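Local atomic coordinates of fructose-bisphosphate aldolase class I (Thermoproteus tenax, PDB entry 1W8S), a protein that belongs to the class I aldolases of the DeoC/LacD family, enzymes built on a TIM-barrel fold. Residues Ala53-Val58 and Lys242-Leu247; Val109-Tyr114 and Phe124-Arg129; Ile178-Asp183 and Leu214-Gly219; Lys185-Ala190 and Leu221-Leu226. The protein carries 2 engineered substitutions. All blocks are in the same frame, centred on the assembly; numbering follows the deposited sequence.

Contact 1 of 4, residues Ala53-Val58 and Lys242-Leu247; sequences AGFDGV and KFARAL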
# COMPACT_ATOMS: atom_id res chain seq x y z
N ALA E 53 19.09 28.54 29.01
CA ALA E 53 19.20 27.52 30.04
C ALA E 53 20.44 26.63 29.82
O ALA E 53 20.83 25.89 30.72
CB ALA E 53 17.96 26.68 30.09
N GLY E 54 21.05 26.73 28.65
CA GLY E 54 22.27 26.01 28.33
C GLY E 54 22.03 24.58 27.91
O GLY E 54 22.89 23.75 28.07
N PHE E 55 20.85 24.30 27.34
CA PHE E 55 20.49 22.95 26.90
C PHE E 55 21.23 22.54 25.62
O PHE E 55 21.81 23.38 24.91
CB PHE E 55 18.96 22.84 26.71
CG PHE E 55 18.15 22.88 28.00
CD1 PHE E 55 18.77 22.85 29.26
CD2 PHE E 55 16.78 22.95 27.96
CE1 PHE E 55 18.00 22.87 30.43
CE2 PHE E 55 16.01 22.99 29.13
CZ PHE E 55 16.63 22.95 30.36
N ASP E 56 21.19 21.24 25.32
CA ASP E 56 22.00 20.68 24.22
C ASP E 56 21.34 20.70 22.87
O ASP E 56 22.01 20.57 21.85
CB ASP E 56 22.36 19.23 24.53
CG ASP E 56 23.17 19.12 25.78
OD1 ASP E 56 24.38 19.50 25.74
OD2 ASP E 56 22.66 18.70 26.85
N GLY E 57 20.02 20.82 22.86
CA GLY E 57 19.27 20.71 21.62
C GLY E 57 17.79 20.99 21.79
O GLY E 57 17.29 21.12 22.93
N VAL E 58 17.12 21.09 20.65
CA VAL E 58 15.67 21.19 20.56
C VAL E 58 15.17 20.13 19.57
O VAL E 58 15.90 19.74 18.66
CB VAL E 58 15.25 22.60 20.08
CG1 VAL E 58 15.54 23.63 21.12
CG2 VAL E 58 15.96 22.97 18.76
N LYS E 242 13.98 29.54 35.19
CA LYS E 242 14.50 29.20 36.52
C LYS E 242 14.59 27.69 36.72
O LYS E 242 15.62 27.16 37.10
CB LYS E 242 13.64 29.82 37.63
CG LYS E 242 14.20 29.66 39.06
CD LYS E 242 13.33 30.34 40.12
CE LYS E 242 14.00 30.31 41.50
NZ LYS E 242 14.55 31.65 41.89
N PHE E 243 13.50 27.00 36.41
CA PHE E 243 13.45 25.57 36.57
C PHE E 243 14.35 24.84 35.58
O PHE E 243 14.99 23.86 35.92
CB PHE E 243 12.02 25.05 36.47
CG PHE E 243 11.89 23.61 36.82
CD1 PHE E 243 12.38 23.13 38.03
CD2 PHE E 243 11.32 22.72 35.94
CE1 PHE E 243 12.28 21.79 38.34
CE2 PHE E 243 11.20 21.39 36.25
CZ PHE E 243 11.69 20.93 37.46
N ALA E 244 14.43 25.35 34.35
CA ALA E 244 15.32 24.78 33.33
C ALA E 244 16.77 24.82 33.80
O ALA E 244 17.49 23.84 33.71
CB ALA E 244 15.15 25.52 32.01
N ARG E 245 17.18 25.95 34.35
CA ARG E 245 18.54 26.09 34.89
C ARG E 245 18.78 25.14 36.08
O ARG E 245 19.86 24.60 36.22
CB ARG E 245 18.81 27.53 35.30
CG ARG E 245 18.77 28.52 34.12
CD ARG E 245 19.80 29.62 34.18
NE ARG E 245 19.25 30.97 34.01
CZ ARG E 245 19.61 31.87 33.07
NH1 ARG E 245 20.52 31.61 32.15
NH2 ARG E 245 19.03 33.07 33.07
N ALA E 246 17.76 24.92 36.91
CA ALA E 246 17.87 23.93 37.99
C ALA E 246 18.10 22.52 37.43
O ALA E 246 18.87 21.76 37.97
CB ALA E 246 16.63 23.96 38.88
N LEU E 247 17.43 22.19 36.33
CA LEU E 247 17.61 20.90 35.67
C LEU E 247 18.99 20.77 35.08
O LEU E 247 19.58 19.70 35.15
CB LEU E 247 16.58 20.72 34.55
CG LEU E 247 15.17 20.40 35.01
CD1 LEU E 247 14.15 20.60 33.89
CD2 LEU E 247 15.10 18.98 35.52
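A53 and F55 meet helix 240-253 chiefly at the CB of A244, which points into the 53-58 segment. Between them G54 closes the preceding helix in a Schellman motif with positive phi (82°), and the turn brings A53 and F55 to the same side. In F55, CG lies anti to the carbonyl carbon and beside the backbone N (chi1 -70°), sending the ring out along the turn so that its far end reaches the helix. F55 CZ lies 3.4 Å from A244 CB, an oblique approach, and F55 CE1 comes within 3.5 Å of A244 O. A53 CB sits 3.6 Å from A244 CB and also rests over the rim of one face of the F55 ring, so methyl, methyl and ring close on one another in a triangle. On the outer side, R245 CG passes 4.2 Å from A53 CA. The ring also packs on I19 and L21 of strand 18-22, while A244 touches V234 of helix 232-235. With no hydrogen bond or salt bridge across it, the contact depends on close apolar fit, and the small alanine side chains are consistent with the close approach of helix 240-253 to this turn.

Contact 2 of 4, residues Val109-Tyr114 and Phe124-Arg129; sequences VGYTIY and FEELAR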
# COMPACT_ATOMS: atom_id res chain seq x y z
N VAL E 109 18.07 13.20 13.51
CA VAL E 109 16.67 12.98 13.21
C VAL E 109 16.04 12.09 14.25
O VAL E 109 16.70 11.23 14.86
CB VAL E 109 16.41 12.41 11.80
CG1 VAL E 109 16.73 13.46 10.72
CG2 VAL E 109 17.18 11.13 11.56
N GLY E 110 14.76 12.32 14.46
CA GLY E 110 13.95 11.54 15.38
C GLY E 110 12.79 10.88 14.70
O GLY E 110 12.20 11.40 13.75
N TYR E 111 12.42 9.71 15.19
CA TYR E 111 11.31 8.94 14.64
C TYR E 111 10.63 8.14 15.75
O TYR E 111 11.28 7.37 16.47
CB TYR E 111 11.77 8.00 13.51
CG TYR E 111 10.65 7.37 12.72
CD1 TYR E 111 10.09 8.03 11.65
CD2 TYR E 111 10.15 6.08 13.04
CE1 TYR E 111 9.07 7.43 10.88
CE2 TYR E 111 9.14 5.51 12.32
CZ TYR E 111 8.58 6.18 11.25
OH TYR E 111 7.58 5.58 10.53
N THR E 112 9.33 8.34 15.89
CA THR E 112 8.52 7.60 16.87
C THR E 112 8.06 6.26 16.36
O THR E 112 7.59 6.13 15.21
CB THR E 112 7.32 8.45 17.30
OG1 THR E 112 7.80 9.62 17.96
CG2 THR E 112 6.50 7.74 18.36
N ILE E 113 8.20 5.23 17.22
CA ILE E 113 7.60 3.94 16.93
C ILE E 113 6.68 3.57 18.08
O ILE E 113 6.92 3.98 19.23
CB ILE E 113 8.64 2.85 16.69
CG1 ILE E 113 9.58 2.68 17.91
CG2 ILE E 113 9.44 3.13 15.43
CD1 ILE E 113 10.47 1.47 17.84
N TYR E 114 5.62 2.83 17.75
CA TYR E 114 4.66 2.31 18.74
C TYR E 114 4.60 0.77 18.66
O TYR E 114 3.68 0.19 18.08
CB TYR E 114 3.25 2.87 18.54
CG TYR E 114 3.17 4.37 18.52
CD1 TYR E 114 3.52 5.12 19.61
CD2 TYR E 114 2.73 5.06 17.38
CE1 TYR E 114 3.45 6.52 19.58
CE2 TYR E 114 2.67 6.46 17.35
CZ TYR E 114 3.02 7.17 18.44
OH TYR E 114 2.93 8.54 18.42
N PHE E 124 7.86 0.13 11.41
CA PHE E 124 9.13 -0.59 11.22
C PHE E 124 9.56 -0.52 9.74
O PHE E 124 10.73 -0.28 9.44
CB PHE E 124 9.00 -2.05 11.66
CG PHE E 124 8.84 -2.25 13.16
CD1 PHE E 124 8.83 -1.20 14.07
CD2 PHE E 124 8.72 -3.54 13.66
CE1 PHE E 124 8.67 -1.43 15.44
CE2 PHE E 124 8.59 -3.77 15.01
CZ PHE E 124 8.55 -2.71 15.90
N GLU E 125 8.63 -0.69 8.82
CA GLU E 125 8.93 -0.56 7.40
C GLU E 125 9.52 0.82 7.01
O GLU E 125 10.55 0.93 6.30
CB GLU E 125 7.67 -0.88 6.59
CG GLU E 125 7.79 -0.65 5.11
CD GLU E 125 6.55 -1.09 4.34
OE1 GLU E 125 5.63 -1.74 4.91
OE2 GLU E 125 6.53 -0.76 3.12
N GLU E 126 8.87 1.89 7.46
CA GLU E 126 9.34 3.23 7.19
C GLU E 126 10.65 3.54 7.90
O GLU E 126 11.60 4.11 7.31
CB GLU E 126 8.29 4.24 7.58
CG GLU E 126 8.64 5.65 7.19
CD GLU E 126 7.41 6.51 7.20
OE1 GLU E 126 6.90 6.75 8.32
OE2 GLU E 126 6.93 6.92 6.11
N LEU E 127 10.76 3.13 9.16
CA LEU E 127 11.98 3.33 9.89
C LEU E 127 13.17 2.72 9.16
O LEU E 127 14.27 3.26 9.19
CB LEU E 127 11.85 2.75 11.29
CG LEU E 127 13.02 2.96 12.23
CD1 LEU E 127 13.37 4.45 12.29
CD2 LEU E 127 12.71 2.43 13.60
N ALA E 128 12.97 1.60 8.49
CA ALA E 128 14.05 0.97 7.75
C ALA E 128 14.61 1.91 6.70
O ALA E 128 15.81 1.95 6.49
CB ALA E 128 13.59 -0.28 7.07
N ARG E 129 13.72 2.64 6.04
CA ARG E 129 14.16 3.58 5.02
C ARG E 129 14.82 4.80 5.65
O ARG E 129 15.81 5.34 5.11
CB ARG E 129 12.97 3.99 4.13
CG ARG E 129 12.35 2.81 3.34
CD ARG E 129 11.36 3.26 2.24
NE ARG E 129 10.07 3.65 2.81
CZ ARG E 129 9.04 2.83 3.04
NH1 ARG E 129 9.10 1.54 2.73
NH2 ARG E 129 7.91 3.31 3.58
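L127 lies between Y111 and I113 at the apolar centre of a beta-alpha-beta unit of the TIM barrel, where strand 108-113 is covered by helix 120-137. The two segment axes run nearly antiparallel, at 163°, and approach to 9.5 Å. The L127 side chain leaves with CG anti to the backbone N (chi1 -175°), and its two methyls divide the work: CD1 comes obliquely to Y111, 3.7 Å from CD2 of the ring, and CD2 lies 3.8 Å from I113 CG2. That same I113 CG2 stands at the edge of the Y111 ring, in its plane, so the two strand side chains pack on each other as well as on the helix. Toward the C-terminal end of the strand, I113 CD1 meets F124 CE1 at 4.2 Å, the side chains crossing at about a right angle. F124 and A128 also pack against G81 and A94 of a second subunit, which places this helix at a subunit interface. At the polar edge, the Y111 ring and the E126 carboxylate stand perpendicular, and the tyrosine hydroxyl donates to the acid. E126 OE1 also accepts a bond from A94 N of its own chain, so two donors hold this oxygen. It receives Y111 OH at 2.6 Å through its anti lone pair, the one turned away from OE2.

Contact 3 of 4, residues Ile178-Asp183 and Leu214-Gly219; sequences IKYTGD and LKQVEG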
# COMPACT_ATOMS: atom_id res chain seq x y z
N ILE E 178 12.74 7.04 25.79
CA ILE E 178 11.76 6.12 26.35
C ILE E 178 11.16 6.72 27.62
O ILE E 178 11.71 7.66 28.18
CB ILE E 178 12.38 4.73 26.67
CG1 ILE E 178 13.44 4.85 27.77
CG2 ILE E 178 12.95 4.08 25.41
CD1 ILE E 178 14.05 3.55 28.16
N LYS E 179 10.04 6.16 28.07
CA LYS E 179 9.35 6.61 29.28
C LYS E 179 10.03 6.08 30.54
O LYS E 179 10.58 4.99 30.55
CB LYS E 179 7.86 6.15 29.25
CG LYS E 179 7.07 6.84 28.10
CD LYS E 179 5.54 6.70 28.21
CE LYS E 179 4.87 7.73 27.29
NZ LYS E 179 3.36 7.72 27.29
N TYR E 180 9.95 6.86 31.60
CA TYR E 180 10.46 6.47 32.89
C TYR E 180 9.52 5.48 33.57
O TYR E 180 8.29 5.62 33.48
CB TYR E 180 10.61 7.75 33.76
CG TYR E 180 11.33 7.55 35.07
CD1 TYR E 180 12.49 6.79 35.14
CD2 TYR E 180 10.86 8.14 36.23
CE1 TYR E 180 13.16 6.60 36.34
CE2 TYR E 180 11.53 7.95 37.45
CZ TYR E 180 12.68 7.18 37.49
OH TYR E 180 13.36 6.97 38.68
N THR E 181 10.09 4.48 34.24
CA THR E 181 9.32 3.51 35.02
C THR E 181 8.85 4.04 36.38
O THR E 181 8.00 3.41 37.02
CB THR E 181 10.14 2.23 35.26
OG1 THR E 181 11.43 2.55 35.86
CG2 THR E 181 10.42 1.53 33.90
N GLY E 182 9.44 5.14 36.85
CA GLY E 182 9.11 5.67 38.17
C GLY E 182 10.07 5.25 39.28
O GLY E 182 9.88 5.61 40.44
N ASP E 183 11.09 4.47 38.93
CA ASP E 183 12.11 4.09 39.90
C ASP E 183 13.41 3.66 39.24
O ASP E 183 13.41 3.05 38.16
CB ASP E 183 11.60 3.02 40.87
CG ASP E 183 11.76 1.63 40.33
OD1 ASP E 183 10.84 1.19 39.60
OD2 ASP E 183 12.75 0.91 40.60
N LEU E 214 12.19 16.76 39.60
CA LEU E 214 13.63 16.67 39.87
C LEU E 214 13.99 15.30 40.44
O LEU E 214 15.06 14.77 40.16
CB LEU E 214 14.06 17.79 40.84
CG LEU E 214 14.16 19.20 40.26
CD1 LEU E 214 14.33 20.25 41.36
CD2 LEU E 214 15.29 19.31 39.24
N LYS E 215 13.09 14.73 41.25
CA LYS E 215 13.29 13.42 41.87
C LYS E 215 13.24 12.30 40.83
O LYS E 215 13.97 11.32 40.93
CB LYS E 215 12.25 13.18 42.97
CG LYS E 215 12.52 13.93 44.27
CD LYS E 215 11.95 13.21 45.51
CE LYS E 215 13.00 12.26 46.14
NZ LYS E 215 13.70 11.42 45.07
N GLN E 216 12.37 12.44 39.83
CA GLN E 216 12.35 11.50 38.72
C GLN E 216 13.65 11.59 37.91
O GLN E 216 14.24 10.58 37.58
CB GLN E 216 11.17 11.75 37.78
CG GLN E 216 9.82 11.42 38.39
CD GLN E 216 8.64 11.86 37.53
OE1 GLN E 216 8.78 12.70 36.64
NE2 GLN E 216 7.47 11.30 37.80
N VAL E 217 14.07 12.81 37.58
CA VAL E 217 15.31 13.03 36.85
C VAL E 217 16.51 12.46 37.63
O VAL E 217 17.40 11.84 37.05
CB VAL E 217 15.52 14.53 36.54
CG1 VAL E 217 16.91 14.75 35.90
CG2 VAL E 217 14.44 15.03 35.61
N GLU E 218 16.50 12.62 38.94
CA GLU E 218 17.56 12.07 39.79
C GLU E 218 17.62 10.56 39.61
O GLU E 218 18.70 9.98 39.44
CB GLU E 218 17.32 12.44 41.27
CG GLU E 218 18.56 12.37 42.14
CD GLU E 218 18.36 13.04 43.50
OE1 GLU E 218 19.18 12.78 44.40
OE2 GLU E 218 17.39 13.84 43.66
N GLY E 219 16.44 9.93 39.65
CA GLY E 219 16.30 8.50 39.42
C GLY E 219 16.84 8.09 38.07
O GLY E 219 17.55 7.10 37.94
O HOH W 1 12.73 8.30 40.91
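Y180, in the loop that follows strand 175-179, meets Q216 and G219 on one side of helix 210-222. After Y180 the backbone turns back through G182, whose phi is positive (96°), and D183 then takes the N-cap position of the next helix. The turn lays G182 N over the centre of one face of the Y180 ring, 3.3 Å above its plane. The opposite face is covered by the helix, whose Q216 O lies 3.7 Å from Y180 CZ. The aromatic ring is thus held between the peptide of its own turn and a carbonyl of the facing helix.

With CG anti to its backbone N (chi1 -171°), Y180 reaches across to the helix. On the same side of the ring plane as the Q216 carbonyl but out by the rim, Q216 CB lies 3.8 Å from Y180 CE2. Having no side chain, G219 lets the hydroxyl close in, and Y180 OH stands 3.4 Å from G219 CA. A water in the plane of the ring is hydrogen-bonded to Y180 OH at 2.7 Å and donates a longer bond of 3.3 Å to K215 O, a carbonyl that already accepts G219 N. Beside Y180, K179 turns to the ligand pocket, where its NZ makes salt bridges with the bound FBP and with E155. The contact therefore combines ring packing with a water-bridged polar link: the phenol hydroxyl is joined to the helix through a water, with no direct hydrogen bond between them.

Contact 4 of 4, residues Lys185-Ala190 and Leu221-Leu226; sequences KTFSWA and LEAGAL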
# COMPACT_ATOMS: atom_id res chain seq x y z
N LYS E 185 15.74 1.40 39.93
CA LYS E 185 16.13 -0.00 39.76
C LYS E 185 15.57 -0.57 38.44
O LYS E 185 16.32 -1.13 37.63
CB LYS E 185 15.73 -0.85 40.98
CG LYS E 185 15.74 -2.39 40.75
CD LYS E 185 17.12 -3.02 40.76
CE LYS E 185 17.33 -3.91 41.99
NZ LYS E 185 16.43 -5.12 41.99
N THR E 186 14.26 -0.38 38.20
CA THR E 186 13.62 -0.94 37.03
C THR E 186 14.08 -0.20 35.80
O THR E 186 14.21 -0.78 34.73
CB THR E 186 12.07 -0.93 37.12
OG1 THR E 186 11.61 0.40 37.35
CG2 THR E 186 11.60 -1.73 38.33
N PHE E 187 14.32 1.10 35.93
CA PHE E 187 14.82 1.87 34.80
C PHE E 187 16.27 1.52 34.43
O PHE E 187 16.64 1.56 33.27
CB PHE E 187 14.70 3.36 35.06
CG PHE E 187 14.72 4.18 33.80
CD1 PHE E 187 13.71 4.01 32.84
CD2 PHE E 187 15.73 5.08 33.56
CE1 PHE E 187 13.70 4.78 31.68
CE2 PHE E 187 15.72 5.83 32.40
CZ PHE E 187 14.71 5.68 31.46
N SER E 188 17.09 1.15 35.42
CA SER E 188 18.47 0.71 35.12
C SER E 188 18.50 -0.58 34.28
O SER E 188 19.45 -0.79 33.55
CB SER E 188 19.27 0.51 36.42
OG SER E 188 18.71 -0.54 37.13
N TRP E 189 17.49 -1.45 34.41
CA TRP E 189 17.39 -2.64 33.56
C TRP E 189 17.12 -2.22 32.08
O TRP E 189 17.68 -2.79 31.15
CB TRP E 189 16.27 -3.59 34.05
CG TRP E 189 16.02 -4.80 33.15
CD1 TRP E 189 14.84 -5.14 32.53
CD2 TRP E 189 16.95 -5.83 32.82
NE1 TRP E 189 15.00 -6.30 31.80
CE2 TRP E 189 16.28 -6.75 31.97
CE3 TRP E 189 18.28 -6.08 33.15
CZ2 TRP E 189 16.90 -7.89 31.46
CZ3 TRP E 189 18.90 -7.22 32.64
CH2 TRP E 189 18.21 -8.10 31.80
N ALA E 190 16.25 -1.24 31.89
CA ALA E 190 16.03 -0.68 30.55
C ALA E 190 17.30 -0.11 29.94
O ALA E 190 17.62 -0.37 28.78
CB ALA E 190 14.95 0.39 30.63
N LEU E 221 19.09 9.54 36.19
CA LEU E 221 20.55 9.63 36.19
C LEU E 221 21.21 8.50 37.00
O LEU E 221 22.24 8.00 36.60
CB LEU E 221 21.01 10.99 36.69
CG LEU E 221 20.59 12.18 35.82
CD1 LEU E 221 20.73 13.48 36.60
CD2 LEU E 221 21.40 12.20 34.51
N GLU E 222 20.63 8.12 38.13
CA GLU E 222 21.13 7.00 38.96
C GLU E 222 21.08 5.69 38.21
O GLU E 222 21.92 4.81 38.43
CB GLU E 222 20.28 6.84 40.21
CG GLU E 222 20.53 7.90 41.26
CD GLU E 222 20.01 7.50 42.62
OE1 GLU E 222 19.05 6.70 42.69
OE2 GLU E 222 20.56 8.00 43.62
N ALA E 223 20.08 5.57 37.34
CA ALA E 223 19.86 4.38 36.54
C ALA E 223 20.86 4.35 35.39
O ALA E 223 21.00 3.34 34.74
CB ALA E 223 18.47 4.37 35.98
N GLY E 224 21.56 5.45 35.17
CA GLY E 224 22.65 5.46 34.20
C GLY E 224 22.22 5.97 32.84
O GLY E 224 22.92 5.83 31.84
N ALA E 225 21.05 6.59 32.77
CA ALA E 225 20.65 7.21 31.51
C ALA E 225 21.53 8.41 31.13
O ALA E 225 22.18 9.05 31.99
CB ALA E 225 19.23 7.62 31.58
N LEU E 226 21.50 8.74 29.84
CA LEU E 226 22.24 9.88 29.32
C LEU E 226 21.65 11.20 29.78
O LEU E 226 22.36 12.19 29.88
CB LEU E 226 22.29 9.85 27.79
CG LEU E 226 23.07 10.98 27.14
CD1 LEU E 226 24.56 10.90 27.47
CD2 LEU E 226 22.85 10.98 25.67
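F187 and S188 of helix 184-193 receive A223 and A225, where helix 210-222 gives way to a loop. Ahead of them, K185 contributes through its backbone: its carbonyl oxygen accepts a short bond of 2.5 Å from S188 OG. T186 faces away and ties the start of its helix to the preceding turn, its OG1 being hydrogen-bonded to D183 OD1 and probably to T181 OG1. In F187, CG lies anti to the backbone N (chi1 -160°), and the ring presents its edge to both alanines. F187 CD2 lies 3.7 Å from A223 CB, and F187 CE2 lies 4.0 Å from A225 CB. The same ring makes an edge-to-face contact with Y180. At S188 the backbones come closest, with CA atoms of S188 and A223 only 4.2 Å apart and A223 CB 3.5 Å from S188 N. The S188 hydroxyl sits between the backbone N and the carbonyl carbon (chi1 65°), turned back to its own helix. W189, facing away, packs on M35 of a second subunit. Opposite, G224 ends helix 210-222 in a Schellman motif, and the chain leads on to strand 227-230, so neighbouring helices of the outer layer of a TIM barrel meet here.

How the contacts relate
Contacts 3 and 4 form one continuous region: their centres are 8 Å apart, both use helix 210-222, and K179 O lies 3.3 Å from F187 CE1. Contact 1 joins this region from the other side of the same helix, with F243 CE1 3.7 Å from L214 CG and L247 CD2 3.7 Å from L214 CD2. Contact 2 stands apart, its centre about 28 Å from that of contact 1 and about 25 Å from that of contact 3, and is linked to both through the barrel sheet. Contact 3 alone holds a residue of the FBP pocket, K179; the F55, Y111 and F187 side chains lie about 10, 11 and 12 Å from a bound FBP.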